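Local coordinates for protein phosphoribosylaminoimidazole-succinocarboxamide synthase (Saccharomyces cerevisiae, PDB 2CNQ) that catalyses the ATP-driven ligation of L-aspartate to 4-carboxy-5-aminoimidazole ribotide, giving SAICAR, ADP and phosphate in de novo purine biosynthesis, at residues Lys53-Leu56 against Leu57-Ser61; Leu93-Pro96 against Lys97-Thr100; Pro176-Ala179 against Ala180-Val183; Lys197-Ser200 against Lys201-Tyr205; Val278-Gln282 against Asp283-Arg287. All coordinates share one frame; numbering follows the deposited sequence. Where two conformers were deposited one is given.

Interaction 1: residues Lys53-Leu56 against Leu57-Ser61; sequences KGIL and LTKLS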
loop_
_atom_site.group_PDB
_atom_site.type_symbol
_atom_site.label_atom_id
_atom_site.label_comp_id
_atom_site.label_asym_id
_atom_site.label_seq_id
_atom_site.Cartn_x
_atom_site.Cartn_y
_atom_site.Cartn_z
ATOM N N LYS A 53 -11.566 -0.842 7.098
ATOM C CA LYS A 53 -10.558 -0.635 6.081
ATOM C C LYS A 53 -9.316 -1.402 6.400
ATOM O O LYS A 53 -8.700 -1.954 5.516
ATOM C CB LYS A 53 -10.280 0.834 5.992
ATOM C CG LYS A 53 -9.163 1.190 5.056
ATOM C CD LYS A 53 -9.042 2.677 4.936
ATOM C CE LYS A 53 -7.793 3.082 4.226
ATOM N NZ LYS A 53 -6.626 3.112 5.136
ATOM N N GLY A 54 -8.908 -1.404 7.661
ATOM C CA GLY A 54 -7.703 -2.095 7.999
ATOM C C GLY A 54 -7.789 -3.562 7.819
ATOM O O GLY A 54 -6.805 -4.217 7.510
ATOM N N ILE A 55 -8.964 -4.120 8.011
ATOM C CA ILE A 55 -9.161 -5.515 7.703
ATOM C C ILE A 55 -8.948 -5.721 6.218
ATOM O O ILE A 55 -8.288 -6.627 5.794
ATOM C CB ILE A 55 -10.540 -5.956 8.135
ATOM C CG1 ILE A 55 -10.631 -5.897 9.662
ATOM C CG2 ILE A 55 -10.804 -7.337 7.614
ATOM C CD1 ILE A 55 -11.993 -6.183 10.183
ATOM N N LEU A 56 -9.504 -4.842 5.408
ATOM C CA LEU A 56 -9.326 -4.959 3.970
ATOM C C LEU A 56 -7.896 -4.856 3.596
ATOM O O LEU A 56 -7.402 -5.641 2.786
ATOM C CB LEU A 56 -10.166 -3.924 3.291
ATOM C CG LEU A 56 -10.223 -4.034 1.790
ATOM C CD1 LEU A 56 -11.525 -3.499 1.330
ATOM C CD2 LEU A 56 -9.118 -3.300 1.107
ATOM N N LEU A 57 -7.176 -3.919 4.162
ATOM C CA LEU A 57 -5.779 -3.785 3.795
ATOM C C LEU A 57 -5.027 -5.017 4.162
ATOM O O LEU A 57 -4.134 -5.422 3.445
ATOM C CB LEU A 57 -5.165 -2.612 4.487
ATOM C CG LEU A 57 -5.813 -1.275 4.250
ATOM C CD1 LEU A 57 -5.094 -0.248 5.052
ATOM C CD2 LEU A 57 -5.878 -0.927 2.809
ATOM N N THR A 58 -5.363 -5.591 5.289
ATOM C CA THR A 58 -4.710 -6.766 5.754
ATOM C C THR A 58 -5.007 -7.910 4.852
ATOM O O THR A 58 -4.126 -8.585 4.367
ATOM C CB THR A 58 -5.143 -7.062 7.176
ATOM O OG1 THR A 58 -4.763 -5.990 8.020
ATOM C CG2 THR A 58 -4.504 -8.293 7.700
ATOM N N LYS A 59 -6.282 -8.168 4.641
ATOM C CA LYS A 59 -6.671 -9.302 3.854
ATOM C C LYS A 59 -6.184 -9.198 2.434
ATOM O O LYS A 59 -5.765 -10.157 1.846
ATOM C CB LYS A 59 -8.185 -9.404 3.878
ATOM C CG LYS A 59 -8.768 -9.647 5.257
ATOM C CD LYS A 59 -8.299 -10.917 5.967
ATOM C CE LYS A 59 -8.826 -10.909 7.413
ATOM N NZ LYS A 59 -8.707 -12.240 8.076
ATOM N N LEU A 60 -6.243 -8.020 1.879
ATOM C CA LEU A 60 -5.799 -7.847 0.520
ATOM C C LEU A 60 -4.300 -8.036 0.445
ATOM O O LEU A 60 -3.803 -8.657 -0.453
ATOM C CB LEU A 60 -6.244 -6.518 -0.004
ATOM C CG LEU A 60 -6.013 -6.290 -1.479
ATOM C CD1 LEU A 60 -6.482 -7.421 -2.344
ATOM C CD2 LEU A 60 -6.703 -5.029 -1.861
ATOM N N SER A 61 -3.599 -7.498 1.416
ATOM C CA SER A 61 -2.184 -7.758 1.457
ATOM C C SER A 61 -1.914 -9.220 1.494
ATOM O O SER A 61 -1.046 -9.701 0.800
ATOM C CB SER A 61 -1.562 -7.135 2.677
ATOM O OG SER A 61 -1.523 -5.738 2.601
#
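G54 O is held twice by T58: by the backbone N, and by the hydroxyl OG1 at 2.8 Å, the two donors coming from opposite faces of the carbonyl plane. OG1 can fold back onto the preceding turn because it stands beside its own backbone N, anti to the carbonyl carbon (chi1 -62°). L57 leans on the turn before it, with CG 3.2 Å from K53 O and the CD1 methyl 3.7 Å from K53 NZ. L56 and L60 run side by side, CD2 to CD2 4.2 Å, on the face turned to helix 282-300. An alanine at L57 would strip away both methyls and would probably open a gap beside T237 and V20, leaving the ammonium end of K53 without its apolar neighbour. Further out, K53 NZ bridges to D239, a residue of the AMZ pocket, and also bonds R38 O. In the conformer given, K59 NZ pairs with D104. S61 repeats the threonine's device: its OG gives a bond to L57 O, 2.8 Å away, and also meets V235 N. In this first part of helix 53-67 the buried hydroxyls are therefore satisfied largely by the helix's own carbonyls, and the two lysine charges are probably balanced by aspartates.

Interaction 2: residues Leu93-Pro96 against Lys97-Thr100; sequences LSEP and KYKT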
loop_
_atom_site.group_PDB
_atom_site.type_symbol
_atom_site.label_atom_id
_atom_site.label_comp_id
_atom_site.label_asym_id
_atom_site.label_seq_id
_atom_site.Cartn_x
_atom_site.Cartn_y
_atom_site.Cartn_z
ATOM N N LEU A 93 -4.063 -10.938 24.796
ATOM C CA LEU A 93 -4.560 -10.299 23.593
ATOM C C LEU A 93 -5.669 -11.046 22.922
ATOM O O LEU A 93 -6.272 -10.538 22.013
ATOM C CB LEU A 93 -3.441 -10.039 22.633
ATOM C CG LEU A 93 -2.430 -9.035 23.149
ATOM C CD1 LEU A 93 -1.363 -8.852 22.107
ATOM C CD2 LEU A 93 -3.054 -7.726 23.479
ATOM N N SER A 94 -5.963 -12.246 23.403
ATOM C CA SER A 94 -7.155 -12.935 22.976
ATOM C C SER A 94 -8.366 -12.560 23.756
ATOM O O SER A 94 -9.450 -12.948 23.391
ATOM C CB SER A 94 -6.951 -14.417 23.096
ATOM O OG SER A 94 -6.038 -14.891 22.147
ATOM N N GLU A 95 -8.209 -11.850 24.841
ATOM C CA GLU A 95 -9.358 -11.384 25.582
ATOM C C GLU A 95 -10.074 -10.431 24.688
ATOM O O GLU A 95 -9.461 -9.695 23.946
ATOM C CB GLU A 95 -8.930 -10.710 26.865
ATOM C CG GLU A 95 -8.239 -11.697 27.772
ATOM C CD GLU A 95 -7.563 -11.094 28.952
ATOM O OE1 GLU A 95 -7.619 -9.872 29.150
ATOM O OE2 GLU A 95 -6.907 -11.869 29.667
ATOM N N PRO A 96 -11.384 -10.404 24.727
ATOM C CA PRO A 96 -12.153 -9.662 23.731
ATOM C C PRO A 96 -11.833 -8.210 23.642
ATOM O O PRO A 96 -11.903 -7.680 22.564
ATOM C CB PRO A 96 -13.579 -9.909 24.089
ATOM C CG PRO A 96 -13.565 -10.540 25.336
ATOM C CD PRO A 96 -12.231 -11.203 25.590
ATOM N N LYS A 97 -11.489 -7.568 24.746
ATOM C CA LYS A 97 -11.172 -6.178 24.678
ATOM C C LYS A 97 -10.073 -5.931 23.688
ATOM O O LYS A 97 -10.033 -4.900 23.052
ATOM C CB LYS A 97 -10.720 -5.714 26.038
ATOM C CG LYS A 97 -10.373 -4.277 26.148
ATOM C CD LYS A 97 -9.812 -3.971 27.516
ATOM C CE LYS A 97 -10.809 -4.075 28.592
ATOM N NZ LYS A 97 -10.255 -3.625 29.863
ATOM N N TYR A 98 -9.150 -6.860 23.584
ATOM C CA TYR A 98 -8.037 -6.739 22.669
ATOM C C TYR A 98 -8.287 -7.437 21.388
ATOM O O TYR A 98 -7.957 -6.933 20.337
ATOM C CB TYR A 98 -6.785 -7.267 23.338
ATOM C CG TYR A 98 -6.555 -6.611 24.659
ATOM C CD1 TYR A 98 -6.319 -5.259 24.747
ATOM C CD2 TYR A 98 -6.665 -7.343 25.819
ATOM C CE1 TYR A 98 -6.180 -4.651 25.951
ATOM C CE2 TYR A 98 -6.515 -6.736 27.042
ATOM C CZ TYR A 98 -6.309 -5.396 27.105
ATOM O OH TYR A 98 -6.168 -4.817 28.331
ATOM N N LYS A 99 -8.848 -8.629 21.445
ATOM C CA LYS A 99 -9.017 -9.392 20.248
ATOM C C LYS A 99 -9.865 -8.657 19.248
ATOM O O LYS A 99 -9.612 -8.696 18.063
ATOM C CB LYS A 99 -9.565 -10.741 20.571
ATOM C CG LYS A 99 -9.520 -11.638 19.398
ATOM C CD LYS A 99 -9.981 -13.011 19.726
ATOM C CE LYS A 99 -9.671 -13.936 18.613
ATOM N NZ LYS A 99 -10.538 -15.116 18.758
ATOM N N THR A 100 -10.867 -7.970 19.711
ATOM C CA THR A 100 -11.717 -7.255 18.787
ATOM C C THR A 100 -10.970 -6.138 18.097
ATOM O O THR A 100 -11.350 -5.732 17.026
ATOM C CB THR A 100 -12.927 -6.704 19.475
ATOM O OG1 THR A 100 -12.495 -5.865 20.517
ATOM C CG2 THR A 100 -13.847 -7.783 19.955
#
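E95 O gathers two backbone donors, Y98 N at 2.9 Å and K99 N at 2.8 Å, and so starts helix 96-102, for which E95 is the N-cap residue. The donors reach it from opposite faces of its plane. The bond from K99 is nearly straight (172°), whereas the one from Y98 is bent to 139°. P96 is the first helical residue, where the backbone N has no acceptor in a preceding turn, so lacking an N-H costs no hydrogen bond. Its own oxygen, P96 O, takes T100 N at 3.0 Å and, in one of that residue's two conformers, T100 OG1 as well.

Among the side chains, Y98 meets both L93 and E95. L93 crosses it at about a right angle, setting CD2 3.8 Å from Y98 CB. E95 lies alongside the tyrosine and brings OE1 to the ring edge near CE2, with carboxylate and ring planes 38° apart. That carboxylate has its main partner in K92, through a salt bridge, and the phenol OH of Y98 bonds D9, so the ring is fastened at its far end. L93 and Y98 both rest on I11, and L93 also touches L12. K99 is stretched out past the loop: its CG is anti to the backbone N (chi1 -170°), which carries the ammonium toward a cation-pi contact with F86, while K99 CB stays 3.6 Å from S94 O.

Interaction 3: residues Pro176-Ala179 against Ala180-Val183; sequences PAQA and AELV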
loop_
_atom_site.group_PDB
_atom_site.type_symbol
_atom_site.label_atom_id
_atom_site.label_comp_id
_atom_site.label_asym_id
_atom_site.label_seq_id
_atom_site.Cartn_x
_atom_site.Cartn_y
_atom_site.Cartn_z
ATOM N N PRO A 176 15.621 6.935 -10.183
ATOM C CA PRO A 176 16.320 5.723 -9.847
ATOM C C PRO A 176 17.760 5.952 -9.512
ATOM O O PRO A 176 18.285 5.317 -8.628
ATOM C CB PRO A 176 16.118 4.869 -11.073
ATOM C CG PRO A 176 14.810 5.339 -11.630
ATOM C CD PRO A 176 14.853 6.808 -11.416
ATOM N N ALA A 177 18.390 6.901 -10.176
ATOM C CA ALA A 177 19.768 7.175 -9.858
ATOM C C ALA A 177 19.914 7.666 -8.453
ATOM O O ALA A 177 20.803 7.269 -7.733
ATOM C CB ALA A 177 20.325 8.158 -10.839
ATOM N N GLN A 178 19.028 8.547 -8.028
ATOM C CA GLN A 178 19.087 9.007 -6.658
ATOM C C GLN A 178 18.750 7.907 -5.700
ATOM O O GLN A 178 19.342 7.807 -4.651
ATOM C CB GLN A 178 18.204 10.206 -6.494
ATOM C CG GLN A 178 18.140 10.731 -5.087
ATOM C CD GLN A 178 19.453 11.168 -4.551
ATOM O OE1 GLN A 178 20.221 11.837 -5.233
ATOM N NE2 GLN A 178 19.679 10.891 -3.285
ATOM N N ALA A 179 17.823 7.045 -6.061
ATOM C CA ALA A 179 17.558 5.919 -5.219
ATOM C C ALA A 179 18.797 5.086 -5.040
ATOM O O ALA A 179 19.069 4.615 -3.960
ATOM C CB ALA A 179 16.460 5.097 -5.785
ATOM N N ALA A 180 19.574 4.930 -6.106
ATOM C CA ALA A 180 20.796 4.165 -6.018
ATOM C C ALA A 180 21.804 4.876 -5.157
ATOM O O ALA A 180 22.594 4.234 -4.505
ATOM C CB ALA A 180 21.343 3.927 -7.378
ATOM N N GLU A 181 21.794 6.187 -5.111
ATOM C CA GLU A 181 22.606 6.885 -4.156
ATOM C C GLU A 181 22.245 6.512 -2.753
ATOM O O GLU A 181 23.105 6.377 -1.904
ATOM C CB GLU A 181 22.470 8.373 -4.329
ATOM C CG GLU A 181 23.010 8.874 -5.603
ATOM C CD GLU A 181 24.457 8.579 -5.776
ATOM O OE1 GLU A 181 25.227 8.860 -4.832
ATOM O OE2 GLU A 181 24.859 8.073 -6.842
ATOM N N LEU A 182 20.967 6.362 -2.485
ATOM C CA LEU A 182 20.528 6.039 -1.172
ATOM C C LEU A 182 20.758 4.623 -0.791
ATOM O O LEU A 182 21.123 4.347 0.336
ATOM C CB LEU A 182 19.056 6.344 -1.039
ATOM C CG LEU A 182 18.677 7.780 -1.205
ATOM C CD1 LEU A 182 17.183 7.911 -1.090
ATOM C CD2 LEU A 182 19.359 8.663 -0.212
ATOM N N VAL A 183 20.534 3.701 -1.700
ATOM C CA VAL A 183 20.488 2.309 -1.327
ATOM C C VAL A 183 21.532 1.443 -1.956
ATOM O O VAL A 183 21.596 0.284 -1.628
ATOM C CB VAL A 183 19.115 1.699 -1.521
ATOM C CG1 VAL A 183 18.072 2.611 -0.921
ATOM C CG2 VAL A 183 18.832 1.419 -2.967
HETATM O O HOH W 1 23.290 6.622 -8.486
#
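A180 N bonds P176 O at 2.9 Å, the first of four i to i+4 rungs that make up the short surface helix 176-183. The small CB of A180 rests 3.4 Å from A177 O and also touches S188 of the next helix. E181 continues the ladder with its N on A177 O, and its side chain then turns back over the same carbonyl. CG is anti to the carbonyl carbon (chi1 -66°) and the chain bends at chi2, bringing OE2 to a water. That water donates both to OE2 of E181 and to A177 O, each at 2.7 Å, so A177 O is gripped by a backbone N-H and a water together. The glutamate side chain comes within about 6 Å of a bound succinate. L182 bonds Q178 O through its N and crosses the Q178 side chain at a slant; in one of the two glutamine conformers, NE2 lies 3.8 Å from the methyl CD2 of L182. V183 ends the helix facing I115, P116 and L117 of strand 113-122. Its partner A179, which packs against P161, I174 and L117 on the buried side, offers its O to V183 N at 2.8 Å, and the CG2 methyl of V183 lies 3.4 Å from A179 O.

Interaction 4: residues Lys197-Ser200 against Lys201-Tyr205; sequences KLYS and KCKDY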
loop_
_atom_site.group_PDB
_atom_site.type_symbol
_atom_site.label_atom_id
_atom_site.label_comp_id
_atom_site.label_asym_id
_atom_site.label_seq_id
_atom_site.Cartn_x
_atom_site.Cartn_y
_atom_site.Cartn_z
ATOM N N LYS A 197 8.762 -6.502 -11.900
ATOM C CA LYS A 197 8.338 -7.852 -12.120
ATOM C C LYS A 197 7.089 -8.167 -11.333
ATOM O O LYS A 197 6.149 -8.722 -11.847
ATOM C CB LYS A 197 9.451 -8.782 -11.740
ATOM C CG LYS A 197 9.206 -10.169 -12.192
ATOM C CD LYS A 197 10.334 -11.086 -11.842
ATOM C CE LYS A 197 11.533 -10.861 -12.682
ATOM N NZ LYS A 197 12.461 -12.024 -12.567
ATOM N N LEU A 198 7.098 -7.813 -10.055
ATOM C CA LEU A 198 5.949 -8.063 -9.224
ATOM C C LEU A 198 4.773 -7.305 -9.731
ATOM O O LEU A 198 3.688 -7.830 -9.845
ATOM C CB LEU A 198 6.224 -7.703 -7.784
ATOM C CG LEU A 198 7.361 -8.437 -7.115
ATOM C CD1 LEU A 198 7.546 -7.926 -5.726
ATOM C CD2 LEU A 198 7.134 -9.920 -7.109
ATOM N N TYR A 199 4.966 -6.049 -10.014
ATOM C CA TYR A 199 3.892 -5.252 -10.517
ATOM C C TYR A 199 3.317 -5.842 -11.771
ATOM O O TYR A 199 2.128 -5.940 -11.899
ATOM C CB TYR A 199 4.356 -3.829 -10.789
ATOM C CG TYR A 199 3.363 -3.076 -11.577
ATOM C CD1 TYR A 199 2.302 -2.483 -10.981
ATOM C CD2 TYR A 199 3.485 -2.992 -12.934
ATOM C CE1 TYR A 199 1.345 -1.838 -11.732
ATOM C CE2 TYR A 199 2.542 -2.358 -13.692
ATOM C CZ TYR A 199 1.473 -1.781 -13.077
ATOM O OH TYR A 199 0.583 -1.183 -13.894
ATOM N N SER A 200 4.151 -6.202 -12.719
ATOM C CA SER A 200 3.644 -6.685 -13.975
ATOM C C SER A 200 2.837 -7.929 -13.798
ATOM O O SER A 200 1.814 -8.083 -14.440
ATOM C CB SER A 200 4.764 -6.938 -14.938
ATOM O OG SER A 200 5.219 -5.697 -15.419
ATOM N N LYS A 201 3.286 -8.828 -12.957
ATOM C CA LYS A 201 2.539 -10.032 -12.715
ATOM C C LYS A 201 1.198 -9.699 -12.153
ATOM O O LYS A 201 0.191 -10.249 -12.551
ATOM C CB LYS A 201 3.306 -10.916 -11.780
ATOM C CG LYS A 201 2.589 -12.177 -11.459
ATOM C CD LYS A 201 3.390 -13.125 -10.620
ATOM C CE LYS A 201 2.547 -14.270 -10.172
ATOM N NZ LYS A 201 3.326 -15.370 -9.648
ATOM N N CYS A 202 1.163 -8.809 -11.187
ATOM C CA CYS A 202 -0.077 -8.443 -10.585
ATOM C C CYS A 202 -0.954 -7.668 -11.528
ATOM O O CYS A 202 -2.151 -7.849 -11.539
ATOM C CB CYS A 202 0.166 -7.673 -9.311
ATOM S SG CYS A 202 0.999 -8.623 -8.078
ATOM N N LYS A 203 -0.351 -6.812 -12.320
ATOM C CA LYS A 203 -1.068 -6.036 -13.294
ATOM C C LYS A 203 -1.773 -6.939 -14.262
ATOM O O LYS A 203 -2.919 -6.739 -14.591
ATOM C CB LYS A 203 -0.103 -5.130 -14.043
ATOM C CG LYS A 203 -0.772 -4.255 -15.073
ATOM C CD LYS A 203 0.142 -3.536 -16.057
ATOM C CE LYS A 203 1.336 -4.338 -16.588
ATOM N NZ LYS A 203 1.062 -5.126 -17.816
ATOM N N ASP A 204 -1.083 -7.942 -14.750
ATOM C CA ASP A 204 -1.675 -8.808 -15.744
ATOM C C ASP A 204 -2.806 -9.581 -15.131
ATOM O O ASP A 204 -3.846 -9.737 -15.729
ATOM C CB ASP A 204 -0.645 -9.716 -16.320
ATOM C CG ASP A 204 0.299 -8.999 -17.227
ATOM O OD1 ASP A 204 1.297 -9.632 -17.592
ATOM O OD2 ASP A 204 0.045 -7.833 -17.581
ATOM N N TYR A 205 -2.610 -10.053 -13.921
ATOM C CA TYR A 205 -3.628 -10.767 -13.219
ATOM C C TYR A 205 -4.829 -9.893 -13.011
ATOM O O TYR A 205 -5.962 -10.286 -13.235
ATOM C CB TYR A 205 -3.068 -11.245 -11.892
ATOM C CG TYR A 205 -4.127 -11.662 -10.946
ATOM C CD1 TYR A 205 -4.714 -12.894 -11.001
ATOM C CD2 TYR A 205 -4.577 -10.764 -10.005
ATOM C CE1 TYR A 205 -5.728 -13.215 -10.125
ATOM C CE2 TYR A 205 -5.579 -11.056 -9.155
ATOM C CZ TYR A 205 -6.151 -12.293 -9.213
ATOM O OH TYR A 205 -7.175 -12.636 -8.397
#
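K197 O receives the N of K201 at 3.1 Å in a regular turn of helix 185-209, and the K201 ammonium goes away to D71 and to a cation-pi contact with F67. L198 O takes C202 N at 3.0 Å in the same way, and both side chains face inward. Y199 does more. Its O accepts K203 N at 2.7 Å, and its ring lies under the K203 chain: CB sits over one face, 4.1 Å from the ring centroid and 23° off the normal, in a CH-pi contact. Further along, in the one of its two conformers given, K203 CD approaches the phenol OH to 3.2 Å, and that OH is hydrogen-bonded to I213 O of strand 211-223. With CG anti to the backbone N (chi1 167°), the tyrosine is thrown forward along the helix to where the lysine passes. A serine in its place would take away ring and phenol alike, and would probably leave I213 O without its donor and the lysine chain without a surface to lie on. S200 O then bonds D204 N, and in the same K203 conformer D204 OD2 pairs with K203 NZ at 2.9 Å. Around this turn, Y199, S200 and K203 lean on P157 of strand 153-159, L198 meets F218 and F220 of strand 211-223, and C202 touches W64 and F67 of helix 53-67.

Interaction 5: residues Val278-Gln282 against Asp283-Arg287; sequences VKMPQ and DIVDR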
loop_
_atom_site.group_PDB
_atom_site.type_symbol
_atom_site.label_atom_id
_atom_site.label_comp_id
_atom_site.label_asym_id
_atom_site.label_seq_id
_atom_site.Cartn_x
_atom_site.Cartn_y
_atom_site.Cartn_z
ATOM N N VAL A 278 -10.030 16.405 9.472
ATOM C CA VAL A 278 -11.123 16.482 8.545
ATOM C C VAL A 278 -12.062 15.341 8.797
ATOM O O VAL A 278 -11.678 14.189 8.815
ATOM C CB VAL A 278 -10.646 16.458 7.116
ATOM C CG1 VAL A 278 -11.773 16.262 6.153
ATOM C CG2 VAL A 278 -9.924 17.744 6.824
ATOM N N LYS A 279 -13.311 15.683 8.939
ATOM C CA LYS A 279 -14.342 14.709 9.078
ATOM C C LYS A 279 -14.890 14.434 7.719
ATOM O O LYS A 279 -15.519 15.286 7.102
ATOM C CB LYS A 279 -15.430 15.221 9.994
ATOM C CG LYS A 279 -16.484 14.143 10.269
ATOM C CD LYS A 279 -16.745 13.855 11.763
ATOM C CE LYS A 279 -17.440 12.505 11.981
ATOM N NZ LYS A 279 -18.760 12.485 11.355
ATOM N N MET A 280 -14.613 13.259 7.209
ATOM C CA MET A 280 -15.211 12.875 5.970
ATOM C C MET A 280 -16.679 12.749 6.206
ATOM O O MET A 280 -17.082 12.054 7.117
ATOM C CB MET A 280 -14.702 11.527 5.550
ATOM C CG MET A 280 -13.248 11.499 5.217
ATOM S SD MET A 280 -12.686 9.847 4.928
ATOM C CE MET A 280 -12.737 9.226 6.590
ATOM N N PRO A 281 -17.491 13.361 5.372
ATOM C CA PRO A 281 -18.897 13.116 5.473
ATOM C C PRO A 281 -19.167 11.658 5.310
ATOM O O PRO A 281 -18.419 10.934 4.666
ATOM C CB PRO A 281 -19.463 13.903 4.298
ATOM C CG PRO A 281 -18.466 14.992 4.096
ATOM C CD PRO A 281 -17.158 14.327 4.330
ATOM N N GLN A 282 -20.277 11.230 5.851
ATOM C CA GLN A 282 -20.597 9.833 5.779
ATOM C C GLN A 282 -20.616 9.343 4.360
ATOM O O GLN A 282 -20.216 8.236 4.097
ATOM C CB GLN A 282 -21.945 9.593 6.415
ATOM C CG GLN A 282 -22.291 8.147 6.569
ATOM C CD GLN A 282 -21.441 7.482 7.614
ATOM O OE1 GLN A 282 -21.450 7.884 8.785
ATOM N NE2 GLN A 282 -20.676 6.480 7.208
ATOM N N ASP A 283 -21.095 10.147 3.438
ATOM C CA ASP A 283 -21.133 9.750 2.061
ATOM C C ASP A 283 -19.755 9.427 1.545
ATOM O O ASP A 283 -19.581 8.508 0.766
ATOM C CB ASP A 283 -21.687 10.933 1.277
ATOM C CG ASP A 283 -21.781 10.680 -0.146
ATOM O OD1 ASP A 283 -22.497 9.741 -0.481
ATOM O OD2 ASP A 283 -21.148 11.412 -0.927
ATOM N N ILE A 284 -18.775 10.203 1.968
ATOM C CA ILE A 284 -17.425 9.996 1.528
ATOM C C ILE A 284 -16.835 8.796 2.201
ATOM O O ILE A 284 -16.144 8.028 1.577
ATOM C CB ILE A 284 -16.624 11.254 1.785
ATOM C CG1 ILE A 284 -17.206 12.424 0.993
ATOM C CG2 ILE A 284 -15.177 11.053 1.457
ATOM C CD1 ILE A 284 -17.361 12.180 -0.487
ATOM N N VAL A 285 -17.110 8.616 3.481
ATOM C CA VAL A 285 -16.700 7.398 4.143
ATOM C C VAL A 285 -17.237 6.234 3.395
ATOM O O VAL A 285 -16.532 5.290 3.078
ATOM C CB VAL A 285 -17.223 7.371 5.576
ATOM C CG1 VAL A 285 -16.983 6.029 6.198
ATOM C CG2 VAL A 285 -16.603 8.454 6.389
ATOM N N ASP A 286 -18.521 6.266 3.131
ATOM C CA ASP A 286 -19.162 5.115 2.562
ATOM C C ASP A 286 -18.669 4.858 1.173
ATOM O O ASP A 286 -18.430 3.729 0.803
ATOM C CB ASP A 286 -20.651 5.324 2.549
ATOM C CG ASP A 286 -21.258 5.330 3.929
ATOM O OD1 ASP A 286 -22.441 5.684 3.997
ATOM O OD2 ASP A 286 -20.599 4.961 4.906
ATOM N N ARG A 287 -18.487 5.899 0.396
ATOM C CA ARG A 287 -18.055 5.738 -0.975
ATOM C C ARG A 287 -16.633 5.241 -1.032
ATOM O O ARG A 287 -16.280 4.442 -1.862
ATOM C CB ARG A 287 -18.216 7.053 -1.700
ATOM C CG ARG A 287 -19.681 7.339 -1.991
ATOM C CD ARG A 287 -19.934 8.775 -2.348
ATOM N NE ARG A 287 -19.371 9.092 -3.639
ATOM C CZ ARG A 287 -19.291 10.328 -4.116
ATOM N NH1 ARG A 287 -19.729 11.359 -3.405
ATOM N NH2 ARG A 287 -18.756 10.533 -5.304
#
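P281 O is gripped by two backbone donors: V285 N at 2.9 Å, nearly straight (167°), and I284 N through a weak, strongly bent bond. One residue on, Q282 O takes D286 N at 2.8 Å. The Q282 side chain then bends at its second torsion (chi2 70°) to bring NE2 to the aspartate one turn ahead, where it bonds D286 OD2 at 2.8 Å. D286 OD2 lies in the plane of the Q282 amide, yet NE2 comes to it from above the carboxylate plane, 40° out of it. Q282 was modelled in two conformers, so this bond describes one of them.

This is the N-terminal turn of helix 282-300, with P281 at the N-cap position and the loop from helix 261-269 leading into it. Beneath these polar groups the loop packs against the helix through hydrocarbon. P281 CD lies alongside I284 CG1, 3.8 Å away, and both residues rest on W266. M280 points at the helix and crosses V285 at about a right angle, with its CB 3.7 Å from V285 CG2 and its methyl CE also near that group. M280 reaches I39 and I50 as well, while its N is bonded to N48, which V285 also touches. On the outer face, in the R287 conformer given, D283 OD2 receives NH1 of R287 at 2.9 Å in a salt bridge, the carboxylate at the guanidinium edge and in the guanidinium plane.

Overall arrangement
Taken from the N terminus, the five contacts follow in series; none nests in or crosses another, and each spans a single continuous run of chain. Interaction 1 lies in the first part of helix 53-67. Interaction 2 starts helix 96-102 on the same side of the chain's centre, about 19 Å away between centres. Interaction 3 is a short surface helix on the far side, and interaction 4 lies in helix 185-209, which follows it in the chain. Interaction 5 closes the loop from helix 261-269 onto the start of helix 282-300. Helix 53-67 touches two others: beyond interaction 1 its W64 and F67 meet C202 of interaction 4, and it packs on helix 282-300, where interaction 5 lies.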